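Local coordinates for protein N-isopropylammelide isopropylaminohydrolase (Burkholderia multivorans ATCC 17616, PDB 6NBO) that is a zinc-binding member of the amidohydrolase family, with a TIM-barrel domain and a smaller beta-sheet domain beside it, at residues Leu12-Val17 with Ile27-Asp32; Val129-Gly134 with Leu165-Thr170; Val157-Ser162 with Gly186-Cys191; Asp366-Asp371 with Arg386-Ser391. All coordinates share one frame; numbering follows the deposited sequence.

Interaction 1: Leu12-Val17 with Ile27-Asp32; sequences LLIRNV and ILIEGD
The beta hairpin of strands 11-17 and 25-30 pairs L12 with I29, L13 with L28 and I14 with I27. The short strands run antiparallel, their directions 166° apart. L12 and I29 are a hydrogen-bonded pair: L12 N gives to I29 O at 2.8 Å and I29 N gives to L12 O at 2.7 Å. I14 and I27 are a second such pair, with I14 N to I27 O and I27 N to I14 O both at 2.8 Å. L13 and L28 form the non-hydrogen-bonded pair between them.

L12, I14, I27 and I29 share one face, where L12 and I29 run alongside each other. On the diagonal, CD1 of I14 meets CD1 of I29 at 3.8 Å. In both isoleucines CG1 stands opposite the carbonyl carbon (chi1 -55° in I14, -70° in I29), and this carries each CD1 over to meet the other. N16 and V17 both face L25, a G1 beta bulge. V17 CG2 meets I27 CD1 at 4.0 Å, the side chains crossing at about a right angle. On the other face L13 CD1 rests on L28 CB.

The side chains thus meet only through carbon, and the polar grip comes from the backbone alone.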
loop_
_atom_site.group_PDB
_atom_site.type_symbol
_atom_site.label_atom_id
_atom_site.label_comp_id
_atom_site.label_asym_id
_atom_site.label_seq_id
_atom_site.Cartn_x
_atom_site.Cartn_y
_atom_site.Cartn_z
ATOM N N LEU A 12 -26.228 1.522 10.351
ATOM C CA LEU A 12 -25.425 1.188 11.522
ATOM C C LEU A 12 -25.020 2.477 12.218
ATOM O O LEU A 12 -24.401 3.350 11.603
ATOM C CB LEU A 12 -24.181 0.387 11.137
ATOM C CG LEU A 12 -23.226 0.050 12.285
ATOM C CD1 LEU A 12 -23.889 -0.862 13.300
ATOM C CD2 LEU A 12 -21.964 -0.595 11.712
ATOM N N LEU A 13 -25.379 2.603 13.489
ATOM C CA LEU A 13 -24.998 3.751 14.303
ATOM C C LEU A 13 -23.932 3.282 15.283
ATOM O O LEU A 13 -24.217 2.487 16.184
ATOM C CB LEU A 13 -26.205 4.338 15.038
ATOM C CG LEU A 13 -25.901 5.526 15.963
ATOM C CD1 LEU A 13 -25.242 6.661 15.186
ATOM C CD2 LEU A 13 -27.166 6.009 16.646
ATOM N N ILE A 14 -22.712 3.771 15.099
ATOM C CA ILE A 14 -21.613 3.516 16.024
ATOM C C ILE A 14 -21.568 4.684 17.001
ATOM O O ILE A 14 -21.214 5.804 16.624
ATOM C CB ILE A 14 -20.279 3.372 15.284
ATOM C CG1 ILE A 14 -20.372 2.281 14.203
ATOM C CG2 ILE A 14 -19.145 3.110 16.290
ATOM C CD1 ILE A 14 -19.112 2.216 13.294
ATOM N N ARG A 15 -21.934 4.430 18.251
ATOM C CA ARG A 15 -22.014 5.487 19.242
ATOM C C ARG A 15 -20.711 5.623 20.016
ATOM O O ARG A 15 -20.029 4.636 20.293
ATOM C CB ARG A 15 -23.144 5.217 20.226
ATOM C CG ARG A 15 -24.520 5.579 19.695
ATOM C CD ARG A 15 -25.553 5.327 20.764
ATOM N NE ARG A 15 -26.889 5.676 20.303
ATOM C CZ ARG A 15 -27.990 5.046 20.693
ATOM N NH1 ARG A 15 -27.905 4.030 21.546
ATOM N NH2 ARG A 15 -29.173 5.426 20.229
ATOM N N ASN A 16 -20.396 6.865 20.394
ATOM C CA ASN A 16 -19.446 7.150 21.471
ATOM C C ASN A 16 -18.027 6.691 21.109
ATOM O O ASN A 16 -17.420 5.859 21.790
ATOM C CB ASN A 16 -19.926 6.505 22.777
ATOM C CG ASN A 16 -19.044 6.837 23.958
ATOM O OD1 ASN A 16 -18.347 7.852 23.962
ATOM N ND2 ASN A 16 -19.066 5.979 24.972
ATOM N N VAL A 17 -17.507 7.247 20.014
ATOM C CA VAL A 17 -16.129 7.011 19.589
ATOM C C VAL A 17 -15.419 8.350 19.453
ATOM O O VAL A 17 -16.035 9.411 19.434
ATOM C CB VAL A 17 -16.040 6.224 18.275
ATOM C CG1 VAL A 17 -16.591 4.812 18.459
ATOM C CG2 VAL A 17 -16.770 6.973 17.160
ATOM N N ILE A 27 -21.029 7.909 14.725
ATOM C CA ILE A 27 -20.886 7.759 13.280
ATOM C C ILE A 27 -22.080 6.960 12.794
ATOM O O ILE A 27 -22.228 5.785 13.150
ATOM C CB ILE A 27 -19.573 7.052 12.890
ATOM C CG1 ILE A 27 -18.363 7.832 13.398
ATOM C CG2 ILE A 27 -19.490 6.883 11.360
ATOM C CD1 ILE A 27 -17.011 7.087 13.190
ATOM N N LEU A 28 -22.930 7.591 11.986
ATOM C CA LEU A 28 -24.062 6.916 11.373
ATOM C C LEU A 28 -23.665 6.439 9.982
ATOM O O LEU A 28 -23.199 7.229 9.155
ATOM C CB LEU A 28 -25.277 7.843 11.274
ATOM C CG LEU A 28 -26.509 7.229 10.602
ATOM C CD1 LEU A 28 -27.039 6.036 11.404
ATOM C CD2 LEU A 28 -27.619 8.269 10.389
ATOM N N ILE A 29 -23.882 5.156 9.721
ATOM C CA ILE A 29 -23.542 4.533 8.448
ATOM C C ILE A 29 -24.832 4.089 7.791
ATOM O O ILE A 29 -25.703 3.511 8.454
ATOM C CB ILE A 29 -22.593 3.334 8.657
ATOM C CG1 ILE A 29 -21.217 3.836 9.084
ATOM C CG2 ILE A 29 -22.531 2.461 7.407
ATOM C CD1 ILE A 29 -20.400 2.775 9.809
ATOM N N GLU A 30 -24.979 4.375 6.496
ATOM C CA GLU A 30 -26.083 3.809 5.738
ATOM C C GLU A 30 -25.563 3.285 4.408
ATOM O O GLU A 30 -24.797 3.969 3.726
ATOM C CB GLU A 30 -27.204 4.845 5.522
ATOM C CG GLU A 30 -27.789 5.306 6.848
ATOM C CD GLU A 30 -28.968 6.228 6.707
ATOM O OE1 GLU A 30 -29.252 6.674 5.575
ATOM O OE2 GLU A 30 -29.627 6.494 7.745
ATOM N N GLY A 31 -25.992 2.079 4.036
ATOM C CA GLY A 31 -25.412 1.455 2.853
ATOM C C GLY A 31 -23.909 1.318 3.042
ATOM O O GLY A 31 -23.429 0.937 4.115
ATOM N N ASP A 32 -23.123 1.669 2.025
ATOM C CA ASP A 32 -21.675 1.545 2.164
ATOM C C ASP A 32 -20.986 2.875 2.465
ATOM O O ASP A 32 -19.765 2.983 2.296
ATOM C CB ASP A 32 -21.064 0.895 0.917
ATOM C CG ASP A 32 -21.207 1.747 -0.326
ATOM O OD1 ASP A 32 -21.968 2.727 -0.303
ATOM O OD2 ASP A 32 -20.549 1.436 -1.337
#

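Interaction 2: Val129-Gly134 with Leu165-Thr170; sequences VDTDAG and LKRPGT
T131 overlaps R167 head to tail, and its OG1 accepts from R167 NH2 at 2.9 Å. The bond is bent, and OG1 lies 34° out of the guanidinium plane. The same NH2 reaches D132 OD1 at 2.9 Å, a salt bridge whose hydrogen bond is weak. OD1 comes to the guanidinium edge, near its plane, but the carboxylate itself is turned 79° against it. A bend at chi3 (57°) swings the arginine tip round to this side. R94 forms a salt bridge with the other oxygen, D132 OD2.

Both segments are loops that follow barrel strands, 120-128 and 153-159. The second leads into helix 170-180: R167 to T170 make a type II turn, and G169 is the N-cap. R167 O takes both T170 N and T170 OG1, the latter at 2.7 Å. In the first loop D130 OD1 accepts from A133 N at 3.0 Å, an Asx motif.

Three waters bridge the loops. Water 1 accepts from T131 N at 2.9 Å and from R167 NE at 2.8 Å, and donates to T170 OG1. Water 2 links T131 OG1 to P168 O. Water 3 joins D132 OD1 to R167 NH1. The T131 methyl, CG2, packs beside P168 O at 3.6 Å.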
loop_
_atom_site.group_PDB
_atom_site.type_symbol
_atom_site.label_atom_id
_atom_site.label_comp_id
_atom_site.label_asym_id
_atom_site.label_seq_id
_atom_site.Cartn_x
_atom_site.Cartn_y
_atom_site.Cartn_z
ATOM N N VAL A 129 4.740 -10.550 -12.960
ATOM C CA VAL A 129 4.296 -10.855 -14.316
ATOM C C VAL A 129 5.567 -11.024 -15.139
ATOM O O VAL A 129 6.328 -10.067 -15.304
ATOM C CB VAL A 129 3.397 -9.754 -14.900
ATOM C CG1 VAL A 129 3.090 -10.011 -16.389
ATOM C CG2 VAL A 129 2.101 -9.633 -14.105
ATOM N N ASP A 130 5.821 -12.238 -15.624
ATOM C CA ASP A 130 7.092 -12.529 -16.281
ATOM C C ASP A 130 6.914 -13.749 -17.177
ATOM O O ASP A 130 5.894 -14.432 -17.122
ATOM C CB ASP A 130 8.199 -12.778 -15.255
ATOM C CG ASP A 130 7.827 -13.870 -14.254
ATOM O OD1 ASP A 130 7.464 -14.988 -14.688
ATOM O OD2 ASP A 130 7.903 -13.611 -13.030
ATOM N N THR A 131 7.939 -14.036 -17.981
ATOM C CA THR A 131 7.858 -15.151 -18.916
ATOM C C THR A 131 8.214 -16.501 -18.288
ATOM O O THR A 131 8.292 -17.496 -19.013
ATOM C CB THR A 131 8.742 -14.883 -20.133
ATOM O OG1 THR A 131 10.091 -14.624 -19.712
ATOM C CG2 THR A 131 8.199 -13.673 -20.901
ATOM N N ASP A 132 8.437 -16.565 -16.974
ATOM C CA ASP A 132 8.479 -17.868 -16.314
ATOM C C ASP A 132 7.073 -18.388 -16.059
ATOM O O ASP A 132 6.800 -19.577 -16.260
ATOM C CB ASP A 132 9.224 -17.793 -14.980
ATOM C CG ASP A 132 10.669 -17.387 -15.134
ATOM O OD1 ASP A 132 11.294 -17.727 -16.158
ATOM O OD2 ASP A 132 11.175 -16.726 -14.213
ATOM N N ALA A 133 6.179 -17.508 -15.620
ATOM C CA ALA A 133 4.851 -17.898 -15.181
ATOM C C ALA A 133 3.728 -17.328 -16.027
ATOM O O ALA A 133 2.583 -17.760 -15.865
ATOM C CB ALA A 133 4.627 -17.464 -13.724
ATOM N N GLY A 134 4.004 -16.368 -16.905
ATOM C CA GLY A 134 2.910 -15.764 -17.643
ATOM C C GLY A 134 2.047 -14.930 -16.718
ATOM O O GLY A 134 2.538 -14.241 -15.816
ATOM N N LEU A 165 13.480 -5.645 -20.578
ATOM C CA LEU A 165 14.176 -5.503 -21.856
ATOM C C LEU A 165 14.890 -6.780 -22.274
ATOM O O LEU A 165 14.929 -7.116 -23.464
ATOM C CB LEU A 165 15.181 -4.350 -21.787
ATOM C CG LEU A 165 14.603 -2.951 -21.613
ATOM C CD1 LEU A 165 15.746 -1.917 -21.734
ATOM C CD2 LEU A 165 13.538 -2.709 -22.661
ATOM N N LYS A 166 15.499 -7.482 -21.327
ATOM C CA LYS A 166 16.331 -8.628 -21.658
ATOM C C LYS A 166 15.555 -9.933 -21.706
ATOM O O LYS A 166 16.157 -10.988 -21.902
ATOM C CB LYS A 166 17.473 -8.756 -20.653
ATOM C CG LYS A 166 18.411 -7.558 -20.647
ATOM C CD LYS A 166 19.589 -7.782 -19.717
ATOM C CE LYS A 166 19.474 -6.933 -18.468
ATOM N NZ LYS A 166 20.710 -6.114 -18.261
ATOM N N ARG A 167 14.245 -9.898 -21.525
ATOM C CA ARG A 167 13.444 -11.120 -21.485
ATOM C C ARG A 167 12.389 -11.028 -22.577
ATOM O O ARG A 167 11.329 -10.412 -22.371
ATOM C CB ARG A 167 12.823 -11.316 -20.100
ATOM C CG ARG A 167 13.894 -11.578 -19.036
ATOM C CD ARG A 167 13.324 -11.843 -17.651
ATOM N NE ARG A 167 12.401 -12.972 -17.659
ATOM C CZ ARG A 167 12.722 -14.215 -17.315
ATOM N NH1 ARG A 167 13.957 -14.503 -16.909
ATOM N NH2 ARG A 167 11.801 -15.176 -17.380
ATOM N N PRO A 168 12.647 -11.614 -23.748
ATOM C CA PRO A 168 11.744 -11.449 -24.896
ATOM C C PRO A 168 10.299 -11.769 -24.555
ATOM O O PRO A 168 10.002 -12.752 -23.868
ATOM C CB PRO A 168 12.301 -12.442 -25.922
ATOM C CG PRO A 168 13.752 -12.562 -25.572
ATOM C CD PRO A 168 13.823 -12.441 -24.076
ATOM N N GLY A 169 9.387 -10.918 -25.038
ATOM C CA GLY A 169 7.971 -11.122 -24.819
ATOM C C GLY A 169 7.415 -10.510 -23.553
ATOM O O GLY A 169 6.189 -10.483 -23.389
ATOM N N THR A 170 8.272 -10.004 -22.661
ATOM C CA THR A 170 7.784 -9.434 -21.412
ATOM C C THR A 170 6.947 -8.189 -21.669
ATOM O O THR A 170 5.931 -7.972 -21.001
ATOM C CB THR A 170 8.960 -9.129 -20.478
ATOM O OG1 THR A 170 9.712 -10.330 -20.246
ATOM C CG2 THR A 170 8.456 -8.602 -19.131
HETATM O O HOH W 1 9.871 -11.818 -17.941
HETATM O O HOH W 2 11.597 -14.293 -22.053
HETATM O O HOH W 3 14.154 -17.536 -15.948
#

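Interaction 3: Val157-Ser162 with Gly186-Cys191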
loop_
_atom_site.group_PDB
_atom_site.type_symbol
_atom_site.label_atom_id
_atom_site.label_comp_id
_atom_site.label_asym_id
_atom_site.label_seq_id
_atom_site.Cartn_x
_atom_site.Cartn_y
_atom_site.Cartn_z
ATOM N N VAL A 157 -0.557 -3.975 -9.301
ATOM C CA VAL A 157 0.533 -3.491 -10.141
ATOM C C VAL A 157 1.164 -4.691 -10.840
ATOM O O VAL A 157 1.670 -5.602 -10.176
ATOM C CB VAL A 157 1.597 -2.747 -9.318
ATOM C CG1 VAL A 157 2.621 -2.100 -10.262
ATOM C CG2 VAL A 157 0.962 -1.705 -8.408
ATOM N N ALA A 158 1.173 -4.684 -12.173
ATOM C CA ALA A 158 1.805 -5.760 -12.946
ATOM C C ALA A 158 3.317 -5.561 -12.915
ATOM O O ALA A 158 3.834 -4.644 -13.561
ATOM C CB ALA A 158 1.279 -5.756 -14.381
ATOM N N PHE A 159 4.031 -6.426 -12.185
ATOM C CA PHE A 159 5.430 -6.186 -11.812
ATOM C C PHE A 159 6.378 -7.158 -12.517
ATOM O O PHE A 159 6.430 -8.344 -12.153
ATOM C CB PHE A 159 5.574 -6.305 -10.290
ATOM C CG PHE A 159 6.977 -6.091 -9.770
ATOM C CD1 PHE A 159 7.711 -4.967 -10.141
ATOM C CD2 PHE A 159 7.544 -6.996 -8.879
ATOM C CE1 PHE A 159 9.000 -4.761 -9.657
ATOM C CE2 PHE A 159 8.830 -6.801 -8.388
ATOM C CZ PHE A 159 9.563 -5.677 -8.788
ATOM N N PRO A 160 7.159 -6.711 -13.511
ATOM C CA PRO A 160 8.145 -7.599 -14.176
ATOM C C PRO A 160 9.384 -7.743 -13.297
ATOM O O PRO A 160 10.430 -7.116 -13.508
ATOM C CB PRO A 160 8.417 -6.866 -15.490
ATOM C CG PRO A 160 8.309 -5.381 -15.089
ATOM C CD PRO A 160 7.201 -5.329 -14.035
ATOM N N GLN A 161 9.252 -8.633 -12.300
ATOM C CA GLN A 161 10.226 -8.719 -11.215
ATOM C C GLN A 161 11.640 -8.969 -11.726
ATOM O O GLN A 161 12.603 -8.457 -11.149
ATOM C CB GLN A 161 9.801 -9.812 -10.226
ATOM C CG GLN A 161 10.888 -10.309 -9.267
ATOM C CD GLN A 161 11.145 -9.364 -8.105
ATOM O OE1 GLN A 161 10.578 -9.524 -7.022
ATOM N NE2 GLN A 161 12.011 -8.380 -8.321
ATOM N N SER A 162 11.790 -9.730 -12.806
ATOM C CA SER A 162 13.109 -10.046 -13.333
ATOM C C SER A 162 13.493 -9.192 -14.535
ATOM O O SER A 162 14.470 -9.517 -15.214
ATOM C CB SER A 162 13.184 -11.528 -13.701
ATOM O OG SER A 162 12.212 -11.833 -14.680
ATOM N N GLY A 186 4.047 -1.864 -13.381
ATOM C CA GLY A 186 5.231 -1.815 -12.557
ATOM C C GLY A 186 6.511 -1.923 -13.375
ATOM O O GLY A 186 6.507 -1.994 -14.598
ATOM N N GLY A 187 7.623 -1.946 -12.651
ATOM C CA GLY A 187 8.937 -1.971 -13.272
ATOM C C GLY A 187 9.982 -1.682 -12.223
ATOM O O GLY A 187 9.666 -1.410 -11.063
ATOM N N LEU A 188 11.250 -1.751 -12.640
ATOM C CA LEU A 188 12.299 -1.542 -11.653
ATOM C C LEU A 188 13.584 -1.081 -12.326
ATOM O O LEU A 188 13.811 -1.321 -13.514
ATOM C CB LEU A 188 12.565 -2.801 -10.823
ATOM C CG LEU A 188 13.322 -4.003 -11.396
ATOM C CD1 LEU A 188 13.550 -5.041 -10.292
ATOM C CD2 LEU A 188 12.569 -4.630 -12.570
ATOM N N ASP A 189 14.408 -0.386 -11.530
ATOM C CA ASP A 189 15.827 -0.103 -11.748
ATOM C C ASP A 189 16.225 -0.032 -13.218
ATOM O O ASP A 189 16.855 -0.959 -13.757
ATOM C CB ASP A 189 16.645 -1.144 -11.002
ATOM C CG ASP A 189 16.280 -1.197 -9.523
ATOM O OD1 ASP A 189 15.708 -0.204 -9.016
ATOM O OD2 ASP A 189 16.557 -2.218 -8.868
ATOM N N PRO A 190 15.912 1.085 -13.878
ATOM C CA PRO A 190 16.188 1.199 -15.319
ATOM C C PRO A 190 17.661 1.060 -15.658
ATOM O O PRO A 190 17.991 0.622 -16.766
ATOM C CB PRO A 190 15.658 2.603 -15.661
ATOM C CG PRO A 190 14.636 2.891 -14.583
ATOM C CD PRO A 190 15.209 2.264 -13.345
ATOM N N CYS A 191 18.561 1.410 -14.739
ATOM C CA CYS A 191 19.988 1.193 -14.963
ATOM C C CYS A 191 20.437 -0.185 -14.481
ATOM O O CYS A 191 20.983 -0.974 -15.256
ATOM C CB CYS A 191 20.820 2.275 -14.260
ATOM S SG CYS A 191 20.768 3.902 -15.030
#
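A158 and G186 share the one hydrogen bond of this contact. G186 N gives to A158 O at 2.8 Å, but it approaches from above, 40° out of the carbonyl plane. The short strands cross at 39°, and this is the one backbone bond between the two segments; A158 also pairs with L184.

Close packing against bare backbone comes next. V157 CG1 presses on G186, 3.4 Å from its N and a tight 3.5 Å from its CA. G186 has no side chain, and the valine methyl lies directly on its main chain. P160 CD sits 3.5 Å from G186 O, a buried carbonyl oxygen with no polar partner in the model.

The strands belong to the beta-alpha-beta unit 153-159, 170-180 and 184-188 of the TIM barrel. The F159 side chain is about 6 Å from a zinc ion, and its ring stacks with the zinc ligand H218.

Across the contact F159 uses its ring edge. CE1 meets G187 O at 3.7 Å and also touches L188 CB, both near the ring plane.

P160 is the centre of an inverse gamma turn. The L188 branches touch carbonyl oxygens there. The L188 CG lies between the backbone N and the carbonyl carbon (chi1 75°), and CD2 comes to 3.4 Å from P160 O while CD1 is 3.6 Å from Q161 O.

Interaction 4: Asp366-Asp371 with Arg386-Ser391; sequences DVVLVD and RLVVSS
L369 and L387 start from different torsions and end alongside each other. L369 puts CG opposite the carbonyl carbon (chi1 -58°), while L387 puts CG opposite the backbone N (chi1 -180°). The two side chains then extend together, with L369 CD1 3.9 Å from L387 CD2. D366 turns its carboxylate towards S391, and S391 N gives to D366 OD1 at 2.8 Å. The bond is almost straight (176°) and lies nearly in line with the carboxylate C-O bond. It continues the pairing beyond the strand end through a side chain.

The strands are antiparallel. V367 and V389 are a hydrogen-bonded pair, with V367 N to V389 O at 2.9 Å and V389 N to V367 O at 2.8 Å. L369 pairs with L387, L369 N giving to L387 O at 3.0 Å, but L369 O is met by R386 N at 2.9 Å, a bent bond. V368 and V388 are the non-hydrogen-bonded pair between, where V368 CG2 and V388 CG1 are 4.4 Å apart. R386 CB lies near L369 O. Beyond the two segments, D366 OD2 bonds to T121 OG1 and R386 NH1 bonds to G52 O.

Strand 56-66 lies next to strand 367-370, strand 393-397 lies next to strand 387-390, and the connection between the two segments carries helix 375-381. The face with V367 and L369 packs against I14 and V17 of strand 11-17.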
loop_
_atom_site.group_PDB
_atom_site.type_symbol
_atom_site.label_atom_id
_atom_site.label_comp_id
_atom_site.label_asym_id
_atom_site.label_seq_id
_atom_site.Cartn_x
_atom_site.Cartn_y
_atom_site.Cartn_z
ATOM N N ASP A 366 -15.622 2.603 6.024
ATOM C CA ASP A 366 -14.569 1.763 6.592
ATOM C C ASP A 366 -14.180 2.357 7.940
ATOM O O ASP A 366 -13.690 3.488 8.001
ATOM C CB ASP A 366 -13.342 1.689 5.677
ATOM C CG ASP A 366 -13.637 1.046 4.315
ATOM O OD1 ASP A 366 -14.770 0.561 4.094
ATOM O OD2 ASP A 366 -12.725 1.026 3.459
ATOM N N VAL A 367 -14.411 1.611 9.014
ATOM C CA VAL A 367 -14.210 2.126 10.362
ATOM C C VAL A 367 -13.529 1.048 11.192
ATOM O O VAL A 367 -13.951 -0.113 11.184
ATOM C CB VAL A 367 -15.527 2.565 11.037
ATOM C CG1 VAL A 367 -15.236 3.176 12.398
ATOM C CG2 VAL A 367 -16.289 3.567 10.167
ATOM N N VAL A 368 -12.480 1.439 11.910
ATOM C CA VAL A 368 -11.680 0.535 12.729
ATOM C C VAL A 368 -11.650 1.117 14.131
ATOM O O VAL A 368 -11.208 2.256 14.317
ATOM C CB VAL A 368 -10.259 0.377 12.155
ATOM C CG1 VAL A 368 -9.392 -0.561 13.021
ATOM C CG2 VAL A 368 -10.333 -0.116 10.719
ATOM N N LEU A 369 -12.148 0.363 15.117
ATOM C CA LEU A 369 -12.160 0.824 16.501
ATOM C C LEU A 369 -11.003 0.189 17.257
ATOM O O LEU A 369 -10.792 -1.024 17.149
ATOM C CB LEU A 369 -13.476 0.475 17.202
ATOM C CG LEU A 369 -14.760 1.012 16.571
ATOM C CD1 LEU A 369 -15.929 0.776 17.530
ATOM C CD2 LEU A 369 -14.608 2.488 16.217
ATOM N N VAL A 370 -10.271 1.002 18.033
ATOM C CA VAL A 370 -9.189 0.508 18.889
ATOM C C VAL A 370 -9.267 1.173 20.255
ATOM O O VAL A 370 -9.606 2.359 20.365
ATOM C CB VAL A 370 -7.787 0.744 18.269
ATOM C CG1 VAL A 370 -7.607 -0.129 17.062
ATOM C CG2 VAL A 370 -7.564 2.214 17.931
ATOM N N ASP A 371 -8.955 0.402 21.303
ATOM C CA ASP A 371 -8.897 0.928 22.667
ATOM C C ASP A 371 -7.523 1.554 22.861
ATOM O O ASP A 371 -6.550 0.865 23.180
ATOM C CB ASP A 371 -9.155 -0.171 23.697
ATOM C CG ASP A 371 -8.999 0.320 25.150
ATOM O OD1 ASP A 371 -8.949 1.550 25.374
ATOM O OD2 ASP A 371 -8.921 -0.529 26.073
ATOM N N ARG A 386 -10.803 -3.820 17.791
ATOM C CA ARG A 386 -12.011 -4.299 18.451
ATOM C C ARG A 386 -13.138 -4.528 17.448
ATOM O O ARG A 386 -13.902 -5.497 17.566
ATOM C CB ARG A 386 -12.451 -3.308 19.520
ATOM C CG ARG A 386 -13.653 -3.830 20.288
ATOM C CD ARG A 386 -14.424 -2.714 20.918
ATOM N NE ARG A 386 -13.660 -2.075 21.977
ATOM C CZ ARG A 386 -13.983 -0.904 22.506
ATOM N NH1 ARG A 386 -15.053 -0.254 22.059
ATOM N NH2 ARG A 386 -13.236 -0.382 23.470
ATOM N N LEU A 387 -13.242 -3.658 16.451
ATOM C CA LEU A 387 -14.289 -3.717 15.437
ATOM C C LEU A 387 -13.698 -3.272 14.113
ATOM O O LEU A 387 -12.958 -2.290 14.066
ATOM C CB LEU A 387 -15.475 -2.806 15.786
ATOM C CG LEU A 387 -16.633 -2.807 14.778
ATOM C CD1 LEU A 387 -17.329 -4.162 14.781
ATOM C CD2 LEU A 387 -17.630 -1.706 15.095
ATOM N N VAL A 388 -14.000 -4.003 13.043
ATOM C CA VAL A 388 -13.681 -3.557 11.693
ATOM C C VAL A 388 -14.987 -3.538 10.918
ATOM O O VAL A 388 -15.708 -4.545 10.874
ATOM C CB VAL A 388 -12.630 -4.442 10.997
ATOM C CG1 VAL A 388 -12.304 -3.879 9.612
ATOM C CG2 VAL A 388 -11.347 -4.526 11.838
ATOM N N VAL A 389 -15.304 -2.379 10.348
ATOM C CA VAL A 389 -16.424 -2.207 9.435
ATOM C C VAL A 389 -15.841 -1.911 8.068
ATOM O O VAL A 389 -14.942 -1.072 7.941
ATOM C CB VAL A 389 -17.349 -1.065 9.886
ATOM C CG1 VAL A 389 -18.491 -0.891 8.893
ATOM C CG2 VAL A 389 -17.861 -1.335 11.291
ATOM N N SER A 390 -16.333 -2.599 7.050
ATOM C CA SER A 390 -15.830 -2.377 5.704
ATOM C C SER A 390 -17.012 -2.226 4.770
ATOM O O SER A 390 -17.886 -3.098 4.732
ATOM C CB SER A 390 -14.928 -3.528 5.260
ATOM O OG SER A 390 -14.454 -3.297 3.949
ATOM N N SER A 391 -17.037 -1.114 4.031
ATOM C CA SER A 391 -18.160 -0.781 3.159
ATOM C C SER A 391 -19.483 -0.895 3.908
ATOM O O SER A 391 -20.481 -1.397 3.380
ATOM C CB SER A 391 -18.171 -1.649 1.902
ATOM O OG SER A 391 -17.143 -1.238 1.019
#

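Interaction 1 closes first, as a hairpin with nine residues between its segments. Interactions 2 and 3 follow in the barrel and cross: 157-162 lies between the two segments of interaction 2, and 165-170 lies between those of interaction 3. Their centres are about 11 Å apart, and V129 N probably bonds to F159 O. Interaction 2 joins loops after two barrel strands, and interaction 3 joins strand 153-159 to 184-188 near a bound zinc ion. Interaction 4 comes last, closing a loop of fourteen residues. It packs on interaction 1, V17 on L369 and I14 on V367, so sequence near both chain ends meets in one region. Interactions 1 and 2 lie on opposite sides of the chain's centre.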